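Local coordinates for protein hydrogen peroxide-inducible genes activator (Corynebacterium glutamicum, PDB 6G1D) that probably acts as a LysR-type transcription factor that senses hydrogen peroxide and switches on peroxide-inducible genes, at residues A111-P116 / P254-P259; P116-I121 / E297-I302; K139-L144 / G148-A153; A194-D199 / G220-I225. The protein carries 1 engineered substitution. One frame throughout, in Å; residues are numbered along the deposited sequence. Where two conformers were deposited one is given.

All four contacts lie in the LysR substrate-binding region and are packing or turn contacts of its alpha/beta fold. Interactions 1 and 2 both use helix 111-125 and share Pro116: the start of the helix meets 254-259, the following turn meets 297-302, and the centres are about 14 Å apart. Interactions 1, 2 and 3 also touch the second subunit, whereas no other chain of the assembly reaches interaction 4. Interaction 3, which turns helix 138-147 into strand 152-156, has its centre about 19 Å from that of interaction 2, with nearest atoms about 4 Å apart but not touching. Interaction 4 is remote: its centre lies about 25 Å from that of interaction 1 and about 36 Å from that of interaction 2.

Interaction 1 of 4, residues A111-P116 / P254-P259; sequences APYILP and PISAIP
The backbones of Tyr113 and Ser256 come within 5.7 Å, CA to CA, where the first turn of helix 111-125 faces the 3-10 turn 255-257 that follows strand 251-254 in this LysR substrate-binding domain. The phenol ring of Tyr113 bridges the gap and lies flat against the turn. Its CG is anti to the carbonyl carbon (chi1 -43°), which turns the ring toward Ala257, and Ala257 CB lies 3.6 Å from Tyr113 CE1. A small residue suits this place, because the ring can then lie directly on the backbone. Nearer the helix, Tyr113 CB rests 3.4 Å from Ser256 O and 3.5 Å from Ser256 OG.

The polar ends are satisfied outside the two segments. Tyr113 OH is hydrogen-bonded to Glu261 and Ser256 OG to Glu172, while Pro112 O accepts a bond from Gln242 of the second subunit. A tyrosine fits here because it combines a broad apolar plate with a hydroxyl that reaches the carboxylate. The ring is sandwiched: Pro112 CG lies 3.6 Å above one face, and on the other Ala257 CA makes a CH-pi contact, 3.6 Å from the Tyr113 centroid and 7° off the ring normal.

Interaction 2 of 4, residues P116-I121 / E297-I302; sequences PSMLSI and EQFALI
Met118 sends CG away from its own backbone N (chi1 178°), then bends at the next two torsions, and this carries its thioether to the rim of the Phe299 ring. Phe299 likewise has CG anti to its backbone N, which brings the far end of the ring back across the gap although the side chain does not start out in that direction. The thioether chain runs roughly perpendicular to the side chain of Phe299. Met118 CE comes to 3.9 Å from Phe299 CZ near the ring plane, and Met118 SD lies 5.2 Å from the Phe299 centroid, 77° off the normal, a Met-aromatic contact made at the edge.

Beside this pair, Ile302 starts out toward the partner helix and fits its CG2 between two side chains: 3.8 Å from Ile121 CG2 and 4.1 Å from Met118 CG. The two isoleucine side chains lie alongside one another, running in opposite senses. Branching at CB suits both, since it places a methyl close to the helix surface where the backbones approach.

The helix segments, with axes 11.0 Å apart at closest approach and N-to-C directions 123° apart, belong to the layer packed on the central sheet. Phe299 and Met118 continue onto strand 100-106, at Leu102, Val104 and Ile106, while Leu119 of the first helix packs on Ala246 of the second subunit.

No hydrogen bond crosses the interface, so it is held by dispersion and by burial of apolar surface; the sulfur beside the ring's weakly positive edge may add a slight electrostatic attraction.

Interaction 3 of 4, residues K139-L144 / G148-A153; sequences KHLLAL and GAIDVA
Leu144 O takes up the chain as it leaves the helix: Ala149 N donates to it at 2.9 Å, with a bent N-H...O angle of 136°, and Ile150 N adds a weak, longer bond to Leu144 O at 3.5 Å. The bond from Ala149 is the 6→1 bond of a Schellman motif, which ends helix 138-147 at Gly148. That residue has a positive phi of 82°, a conformation in which a CB would collide with the carbonyl oxygen of the residue before, so glycine suits the turn.

The cap lies within a beta-alpha-beta crossover, at the turn from helix to returning strand. Strand 129-135 leads into the helix, and the chain comes back along parallel strand 152-156, with strand 100-106 lying between the two in the sheet.

Apolar side chains pack between helix and returning chain. Ile150 holds CG1 between its backbone N and carbonyl carbon, and from there CD1 comes 4.2 Å from Leu141 CD2, the leucine lying nearly square across it. Ile150 CG2 lies against Leu144 CB at 4.0 Å. Towards the surface Leu144 CD2 meets Ala149 CB at 3.8 Å, and Leu144 also packs on Arg233 of the second subunit. Deeper in, Leu141 CB touches Ala153 CB at 4.2 Å, the small alanine allowing the helix to approach the strand.

One approach is to a polar atom: Ile150 CD1 rests against the helix backbone, 3.6 Å from Leu141 O.

Interaction 4 of 4, residues A194-D199 / G220-I225; sequences ALEDLD and GDINPI
Ile222 packs against Leu195 and Glu196, and it carries the whole tight part of this contact. Its CG1 is anti to the carbonyl carbon and the chain beyond is extended, so CD1 is carried onto the backbone of the 3-10 turn 194-197, 3.7 Å from Glu196 N and 3.9 Å from Leu195 CB. The other branch, Ile222 CG2, lies 3.8 Å from Glu196 CG. A beta-branched residue suits the place because both of its arms meet Glu196, CD1 also reaching Leu195. Glu196 contributes the aliphatic part of its side chain, bent at chi2, while the residue as a whole remains exposed, as suits a carboxylate at the surface.

The other side is looser. No direct hydrogen bond joins the segments; a water sits 3.2 Å from Leu198 O, but its approach to Pro224 O is implausibly short, so a water bridge between the segments is doubtful. The chain here is also less well defined: Asp221 is poorly ordered, the side chains of Pro224 and Ile225 are incomplete, and the residues just beyond Ile225 are not modelled.

Asp221, with positive phi, forms the Schellman turn that ends helix 208-219, and Ile222 follows directly in the loop that leaves it. Leu195 reaches Leu216 and Cys217 on that same helix, Pro224 touches its Val214 and Cys217, and Asp199 makes backbone hydrogen bonds with Ser250, just ahead of strand 251-254.

Interaction 1 of 4, residues A111-P116 / P254-P259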
# COMPACT_ATOMS: atom_id res chain seq x y z
N ALA B 111 -22.35 5.26 -5.18
CA ALA B 111 -21.87 6.21 -6.19
C ALA B 111 -22.31 5.97 -7.65
O ALA B 111 -22.94 6.80 -8.24
CB ALA B 111 -20.34 6.29 -6.14
N PRO B 112 -21.95 4.80 -8.22
CA PRO B 112 -22.24 4.62 -9.63
C PRO B 112 -23.74 4.65 -9.95
O PRO B 112 -24.09 4.92 -11.08
CB PRO B 112 -21.59 3.27 -9.94
CG PRO B 112 -21.53 2.57 -8.60
CD PRO B 112 -21.26 3.64 -7.63
N TYR B 113 -24.59 4.41 -8.96
CA TYR B 113 -26.02 4.24 -9.15
C TYR B 113 -26.78 5.53 -8.92
O TYR B 113 -27.85 5.74 -9.52
CB TYR B 113 -26.53 3.12 -8.25
CG TYR B 113 -25.61 1.93 -8.25
CD1 TYR B 113 -25.14 1.41 -7.08
CD2 TYR B 113 -25.18 1.34 -9.44
CE1 TYR B 113 -24.25 0.33 -7.06
CE2 TYR B 113 -24.32 0.26 -9.43
CZ TYR B 113 -23.84 -0.22 -8.22
OH TYR B 113 -22.97 -1.28 -8.15
N ILE B 114 -26.24 6.42 -8.09
CA ILE B 114 -26.84 7.72 -7.84
C ILE B 114 -26.29 8.80 -8.81
O ILE B 114 -27.00 9.78 -9.12
CB ILE B 114 -26.68 8.13 -6.36
CG1 ILE B 114 -27.74 9.19 -5.95
CG2 ILE B 114 -25.27 8.57 -6.04
CD1 ILE B 114 -29.16 8.64 -5.77
N LEU B 115 -25.06 8.63 -9.29
CA LEU B 115 -24.40 9.69 -10.06
C LEU B 115 -25.13 10.11 -11.34
O LEU B 115 -25.20 11.29 -11.62
CB LEU B 115 -22.96 9.32 -10.44
CG LEU B 115 -21.92 9.54 -9.34
CD1 LEU B 115 -20.60 8.88 -9.74
CD2 LEU B 115 -21.74 10.95 -8.92
N PRO B 116 -25.66 9.16 -12.13
CA PRO B 116 -26.24 9.66 -13.39
C PRO B 116 -27.32 10.70 -13.17
O PRO B 116 -27.26 11.76 -13.81
CB PRO B 116 -26.77 8.41 -14.09
CG PRO B 116 -25.88 7.32 -13.56
CD PRO B 116 -25.61 7.69 -12.11
N PRO B 254 -28.11 -3.18 -2.96
CA PRO B 254 -29.10 -2.11 -2.84
C PRO B 254 -29.91 -1.99 -4.11
O PRO B 254 -29.37 -2.22 -5.18
CB PRO B 254 -28.24 -0.85 -2.66
CG PRO B 254 -26.86 -1.34 -2.42
CD PRO B 254 -26.73 -2.67 -3.04
N ILE B 255 -31.19 -1.65 -4.00
CA ILE B 255 -32.04 -1.60 -5.18
C ILE B 255 -31.59 -0.63 -6.29
O ILE B 255 -31.83 -0.90 -7.46
CB ILE B 255 -33.52 -1.37 -4.87
CG1 ILE B 255 -33.78 -0.07 -4.10
CG2 ILE B 255 -34.10 -2.61 -4.15
CD1 ILE B 255 -35.25 0.30 -4.18
N SER B 256 -30.90 0.44 -5.94
CA SER B 256 -30.36 1.36 -6.96
C SER B 256 -29.35 0.68 -7.85
O SER B 256 -29.16 1.12 -8.97
CB SER B 256 -29.74 2.63 -6.35
OG SER B 256 -28.59 2.31 -5.57
N ALA B 257 -28.70 -0.39 -7.38
CA ALA B 257 -27.78 -1.15 -8.23
C ALA B 257 -28.45 -1.99 -9.35
O ALA B 257 -27.77 -2.41 -10.30
CB ALA B 257 -26.89 -2.05 -7.39
N ILE B 258 -29.74 -2.26 -9.22
CA ILE B 258 -30.42 -3.23 -10.11
C ILE B 258 -30.14 -3.03 -11.59
O ILE B 258 -29.68 -3.95 -12.25
CB ILE B 258 -31.91 -3.34 -9.75
CG1 ILE B 258 -32.07 -4.12 -8.43
CG2 ILE B 258 -32.71 -4.04 -10.84
CD1 ILE B 258 -33.42 -3.98 -7.79
N PRO B 259 -30.37 -1.81 -12.12
CA PRO B 259 -30.21 -1.70 -13.57
C PRO B 259 -28.79 -1.86 -14.05
O PRO B 259 -28.57 -2.11 -15.21
CB PRO B 259 -30.70 -0.28 -13.90
CG PRO B 259 -31.43 0.18 -12.70
CD PRO B 259 -30.89 -0.57 -11.51

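Interaction 2 of 4, residues P116-I121 / E297-I302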
# COMPACT_ATOMS: atom_id res chain seq x y z
N PRO B 116 -25.66 9.16 -12.13
CA PRO B 116 -26.24 9.66 -13.39
C PRO B 116 -27.32 10.70 -13.17
O PRO B 116 -27.26 11.76 -13.81
CB PRO B 116 -26.77 8.41 -14.09
CG PRO B 116 -25.88 7.32 -13.56
CD PRO B 116 -25.61 7.69 -12.11
N SER B 117 -28.25 10.43 -12.27
CA SER B 117 -29.36 11.37 -12.01
C SER B 117 -28.88 12.59 -11.27
O SER B 117 -29.30 13.71 -11.58
CB SER B 117 -30.52 10.72 -11.24
OG SER B 117 -31.08 9.65 -11.95
N MET B 118 -28.02 12.42 -10.26
CA MET B 118 -27.54 13.58 -9.55
C MET B 118 -26.85 14.56 -10.48
O MET B 118 -27.10 15.78 -10.40
CB MET B 118 -26.64 13.21 -8.40
CG MET B 118 -26.07 14.40 -7.65
SD MET B 118 -24.31 14.62 -7.97
CE MET B 118 -23.77 13.42 -6.76
N LEU B 119 -25.96 14.04 -11.32
CA LEU B 119 -25.20 14.88 -12.25
C LEU B 119 -26.07 15.55 -13.31
O LEU B 119 -25.79 16.66 -13.71
CB LEU B 119 -24.06 14.10 -12.91
CG LEU B 119 -22.93 13.68 -11.95
CD1 LEU B 119 -21.95 12.75 -12.59
CD2 LEU B 119 -22.18 14.89 -11.49
N SER B 120 -27.11 14.88 -13.77
CA SER B 120 -28.02 15.44 -14.76
C SER B 120 -28.87 16.58 -14.16
O SER B 120 -29.05 17.62 -14.80
CB SER B 120 -28.92 14.34 -15.36
OG SER B 120 -29.84 14.90 -16.26
N ILE B 121 -29.36 16.41 -12.93
CA ILE B 121 -30.07 17.47 -12.23
C ILE B 121 -29.20 18.70 -12.01
O ILE B 121 -29.62 19.84 -12.21
CB ILE B 121 -30.57 16.98 -10.85
CG1 ILE B 121 -31.72 16.00 -11.05
CG2 ILE B 121 -31.04 18.14 -9.98
CD1 ILE B 121 -32.09 15.24 -9.81
N GLU B 297 -28.18 21.32 2.62
CA GLU B 297 -29.60 20.99 2.67
C GLU B 297 -30.26 21.02 1.29
O GLU B 297 -31.14 20.20 0.99
CB GLU B 297 -30.36 21.95 3.59
CG GLU B 297 -31.56 21.36 4.26
CD GLU B 297 -31.18 20.46 5.42
OE1 GLU B 297 -30.36 20.92 6.27
OE2 GLU B 297 -31.69 19.32 5.50
N GLN B 298 -29.85 21.96 0.45
CA GLN B 298 -30.31 21.98 -0.94
C GLN B 298 -29.72 20.82 -1.70
O GLN B 298 -30.39 20.21 -2.52
CB GLN B 298 -29.93 23.27 -1.68
CG GLN B 298 -30.76 24.50 -1.41
CD GLN B 298 -30.10 25.76 -1.96
OE1 GLN B 298 -29.38 26.43 -1.23
NE2 GLN B 298 -30.32 26.10 -3.26
N PHE B 299 -28.45 20.51 -1.45
CA PHE B 299 -27.84 19.38 -2.12
C PHE B 299 -28.55 18.11 -1.74
O PHE B 299 -28.73 17.23 -2.57
CB PHE B 299 -26.34 19.25 -1.82
CG PHE B 299 -25.64 18.33 -2.76
CD1 PHE B 299 -24.97 17.19 -2.31
CD2 PHE B 299 -25.70 18.58 -4.11
CE1 PHE B 299 -24.40 16.32 -3.21
CE2 PHE B 299 -25.08 17.71 -5.02
CZ PHE B 299 -24.40 16.60 -4.56
N ALA B 300 -28.93 17.99 -0.46
CA ALA B 300 -29.67 16.82 0.01
C ALA B 300 -30.95 16.60 -0.79
O ALA B 300 -31.29 15.44 -1.12
CB ALA B 300 -30.02 16.94 1.48
N LEU B 301 -31.68 17.68 -1.08
CA LEU B 301 -32.90 17.55 -1.87
C LEU B 301 -32.62 16.97 -3.27
O LEU B 301 -33.42 16.16 -3.78
CB LEU B 301 -33.63 18.91 -1.99
CG LEU B 301 -34.23 19.55 -0.74
CD1 LEU B 301 -34.82 20.91 -1.16
CD2 LEU B 301 -35.28 18.65 -0.08
N ILE B 302 -31.50 17.36 -3.87
CA ILE B 302 -31.06 16.82 -5.15
C ILE B 302 -30.82 15.33 -5.06
O ILE B 302 -31.25 14.57 -5.92
CB ILE B 302 -29.79 17.53 -5.67
CG1 ILE B 302 -30.08 19.00 -5.97
CG2 ILE B 302 -29.26 16.85 -6.94
CD1 ILE B 302 -28.87 19.82 -6.35

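Interaction 3 of 4, residues K139-L144 / G148-A153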
# COMPACT_ATOMS: atom_id res chain seq x y z
N LYS B 139 -14.59 4.98 6.13
CA LYS B 139 -13.52 5.41 7.04
C LYS B 139 -12.64 6.46 6.35
O LYS B 139 -12.28 7.46 6.97
CB LYS B 139 -12.70 4.20 7.50
CG LYS B 139 -11.55 4.52 8.45
CD LYS B 139 -10.61 3.34 8.69
CE LYS B 139 -9.48 3.77 9.63
NZ LYS B 139 -8.49 2.69 9.83
N HIS B 140 -12.33 6.25 5.07
CA HIS B 140 -11.55 7.25 4.32
C HIS B 140 -12.33 8.53 4.08
O HIS B 140 -11.77 9.61 4.23
CB HIS B 140 -11.05 6.72 2.98
CG HIS B 140 -10.18 5.52 3.11
ND1 HIS B 140 -8.81 5.58 3.34
CD2 HIS B 140 -10.49 4.21 3.01
CE1 HIS B 140 -8.33 4.36 3.41
NE2 HIS B 140 -9.32 3.50 3.20
N LEU B 141 -13.63 8.41 3.74
CA LEU B 141 -14.45 9.61 3.56
C LEU B 141 -14.53 10.42 4.85
O LEU B 141 -14.42 11.63 4.79
CB LEU B 141 -15.87 9.28 3.06
CG LEU B 141 -15.96 8.60 1.70
CD1 LEU B 141 -17.44 8.33 1.42
CD2 LEU B 141 -15.31 9.40 0.60
N LEU B 142 -14.68 9.78 6.00
CA LEU B 142 -14.72 10.54 7.26
C LEU B 142 -13.41 11.24 7.56
O LEU B 142 -13.43 12.37 8.04
CB LEU B 142 -15.13 9.65 8.44
CG LEU B 142 -16.62 9.23 8.40
CD1 LEU B 142 -16.83 8.09 9.38
CD2 LEU B 142 -17.57 10.43 8.65
N ALA B 143 -12.28 10.62 7.22
CA ALA B 143 -10.97 11.26 7.40
C ALA B 143 -10.80 12.48 6.46
O ALA B 143 -10.32 13.54 6.88
CB ALA B 143 -9.83 10.25 7.21
N LEU B 144 -11.23 12.33 5.21
CA LEU B 144 -11.18 13.42 4.24
C LEU B 144 -12.10 14.58 4.68
O LEU B 144 -11.76 15.74 4.51
CB LEU B 144 -11.58 12.93 2.82
CG LEU B 144 -10.57 11.92 2.18
CD1 LEU B 144 -11.21 11.16 1.02
CD2 LEU B 144 -9.23 12.54 1.73
N GLY B 148 -10.91 18.44 5.64
CA GLY B 148 -11.40 19.44 4.70
C GLY B 148 -11.17 19.11 3.24
O GLY B 148 -11.41 19.94 2.40
N ALA B 149 -10.73 17.89 2.92
CA ALA B 149 -10.42 17.51 1.54
C ALA B 149 -11.67 17.20 0.73
O ALA B 149 -11.60 17.20 -0.48
CB ALA B 149 -9.46 16.33 1.49
N ILE B 150 -12.77 16.88 1.41
CA ILE B 150 -14.10 16.89 0.80
C ILE B 150 -15.03 17.74 1.66
O ILE B 150 -14.77 17.95 2.84
CB ILE B 150 -14.69 15.48 0.59
CG1 ILE B 150 -15.07 14.83 1.92
CG2 ILE B 150 -13.71 14.60 -0.18
CD1 ILE B 150 -15.48 13.37 1.85
N ASP B 151 -16.12 18.18 1.05
CA ASP B 151 -17.11 19.06 1.71
C ASP B 151 -18.25 18.29 2.37
O ASP B 151 -18.69 18.61 3.49
CB ASP B 151 -17.68 20.05 0.68
CG ASP B 151 -16.58 21.01 0.09
OD1 ASP B 151 -16.57 21.14 -1.16
OD2 ASP B 151 -15.77 21.71 0.82
N VAL B 152 -18.74 17.27 1.66
CA VAL B 152 -19.83 16.45 2.17
C VAL B 152 -19.55 14.99 1.79
O VAL B 152 -18.80 14.73 0.85
CB VAL B 152 -21.21 16.86 1.61
CG1 VAL B 152 -21.61 18.20 2.12
CG2 VAL B 152 -21.23 16.85 0.10
N ALA B 153 -20.15 14.06 2.52
CA ALA B 153 -20.03 12.65 2.21
C ALA B 153 -21.40 11.99 2.26
O ALA B 153 -22.14 12.15 3.23
CB ALA B 153 -19.07 12.00 3.16

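Interaction 4 of 4, residues A194-D199 / G220-I225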
# COMPACT_ATOMS: atom_id res chain seq x y z
N ALA B 194 -34.33 -17.44 5.67
CA ALA B 194 -33.85 -17.87 4.35
C ALA B 194 -32.36 -17.57 4.09
O ALA B 194 -31.71 -18.22 3.28
CB ALA B 194 -34.69 -17.24 3.27
N LEU B 195 -31.80 -16.60 4.79
CA LEU B 195 -30.36 -16.30 4.68
C LEU B 195 -29.46 -17.49 5.05
O LEU B 195 -28.38 -17.63 4.49
CB LEU B 195 -30.02 -15.06 5.50
CG LEU B 195 -30.60 -13.75 4.94
CD1 LEU B 195 -30.51 -12.60 5.94
CD2 LEU B 195 -29.91 -13.35 3.63
N GLU B 196 -29.97 -18.36 5.90
CA GLU B 196 -29.25 -19.55 6.31
C GLU B 196 -28.98 -20.46 5.13
O GLU B 196 -27.99 -21.14 5.08
CB GLU B 196 -30.06 -20.30 7.35
CG GLU B 196 -29.22 -20.94 8.44
CD GLU B 196 -28.27 -21.98 7.91
OE1 GLU B 196 -27.13 -22.08 8.42
OE2 GLU B 196 -28.65 -22.71 6.98
N ASP B 197 -29.92 -20.49 4.20
CA ASP B 197 -29.84 -21.33 3.03
C ASP B 197 -29.02 -20.76 1.88
O ASP B 197 -28.96 -21.39 0.82
CB ASP B 197 -31.26 -21.62 2.52
CG ASP B 197 -32.13 -22.30 3.56
OD1 ASP B 197 -31.61 -23.07 4.40
OD2 ASP B 197 -33.36 -22.04 3.48
N LEU B 198 -28.43 -19.58 2.05
CA LEU B 198 -27.60 -18.97 1.01
C LEU B 198 -26.15 -19.10 1.39
O LEU B 198 -25.80 -19.00 2.57
CB LEU B 198 -27.94 -17.47 0.85
CG LEU B 198 -29.41 -17.22 0.49
CD1 LEU B 198 -29.72 -15.75 0.39
CD2 LEU B 198 -29.73 -17.88 -0.83
N ASP B 199 -25.30 -19.32 0.39
CA ASP B 199 -23.86 -19.11 0.55
C ASP B 199 -23.63 -17.67 0.14
O ASP B 199 -23.53 -17.39 -1.06
CB ASP B 199 -23.05 -20.08 -0.33
CG ASP B 199 -23.17 -21.52 0.14
OD1 ASP B 199 -23.33 -22.39 -0.74
OD2 ASP B 199 -23.15 -21.79 1.37
N GLY B 220 -31.57 -12.62 12.41
CA GLY B 220 -32.10 -13.94 12.14
C GLY B 220 -31.36 -15.06 12.86
O GLY B 220 -31.65 -16.23 12.61
N ASP B 221 -30.39 -14.70 13.70
CA ASP B 221 -29.57 -15.64 14.47
C ASP B 221 -28.79 -16.63 13.60
O ASP B 221 -28.74 -17.82 13.89
CB ASP B 221 -30.39 -16.36 15.56
CG ASP B 221 -29.53 -17.19 16.50
OD1 ASP B 221 -30.00 -18.27 16.93
OD2 ASP B 221 -28.40 -16.77 16.81
N ILE B 222 -28.21 -16.12 12.52
CA ILE B 222 -27.44 -16.90 11.56
C ILE B 222 -26.05 -16.32 11.33
O ILE B 222 -25.92 -15.10 11.27
CB ILE B 222 -28.10 -16.79 10.18
CG1 ILE B 222 -29.60 -17.04 10.27
CG2 ILE B 222 -27.42 -17.70 9.17
CD1 ILE B 222 -30.36 -16.50 9.08
N ASN B 223 -25.00 -17.13 11.24
CA ASN B 223 -23.72 -16.50 10.89
C ASN B 223 -23.72 -16.29 9.37
O ASN B 223 -24.19 -17.15 8.60
CB ASN B 223 -22.47 -17.22 11.49
CG ASN B 223 -22.18 -18.57 10.86
OD1 ASN B 223 -23.06 -19.21 10.27
ND2 ASN B 223 -20.93 -19.02 10.99
N PRO B 224 -23.28 -15.11 8.94
CA PRO B 224 -23.09 -14.83 7.53
C PRO B 224 -21.99 -15.73 6.93
O PRO B 224 -22.13 -16.19 5.80
CB PRO B 224 -22.75 -13.37 7.31
N ILE B 225 -20.91 -15.94 7.70
CA ILE B 225 -19.83 -16.87 7.34
C ILE B 225 -20.31 -18.32 7.47
O ILE B 225 -19.74 -19.22 6.87
CB ILE B 225 -18.61 -16.66 8.23
O HOH W 1 -23.30 -17.59 4.07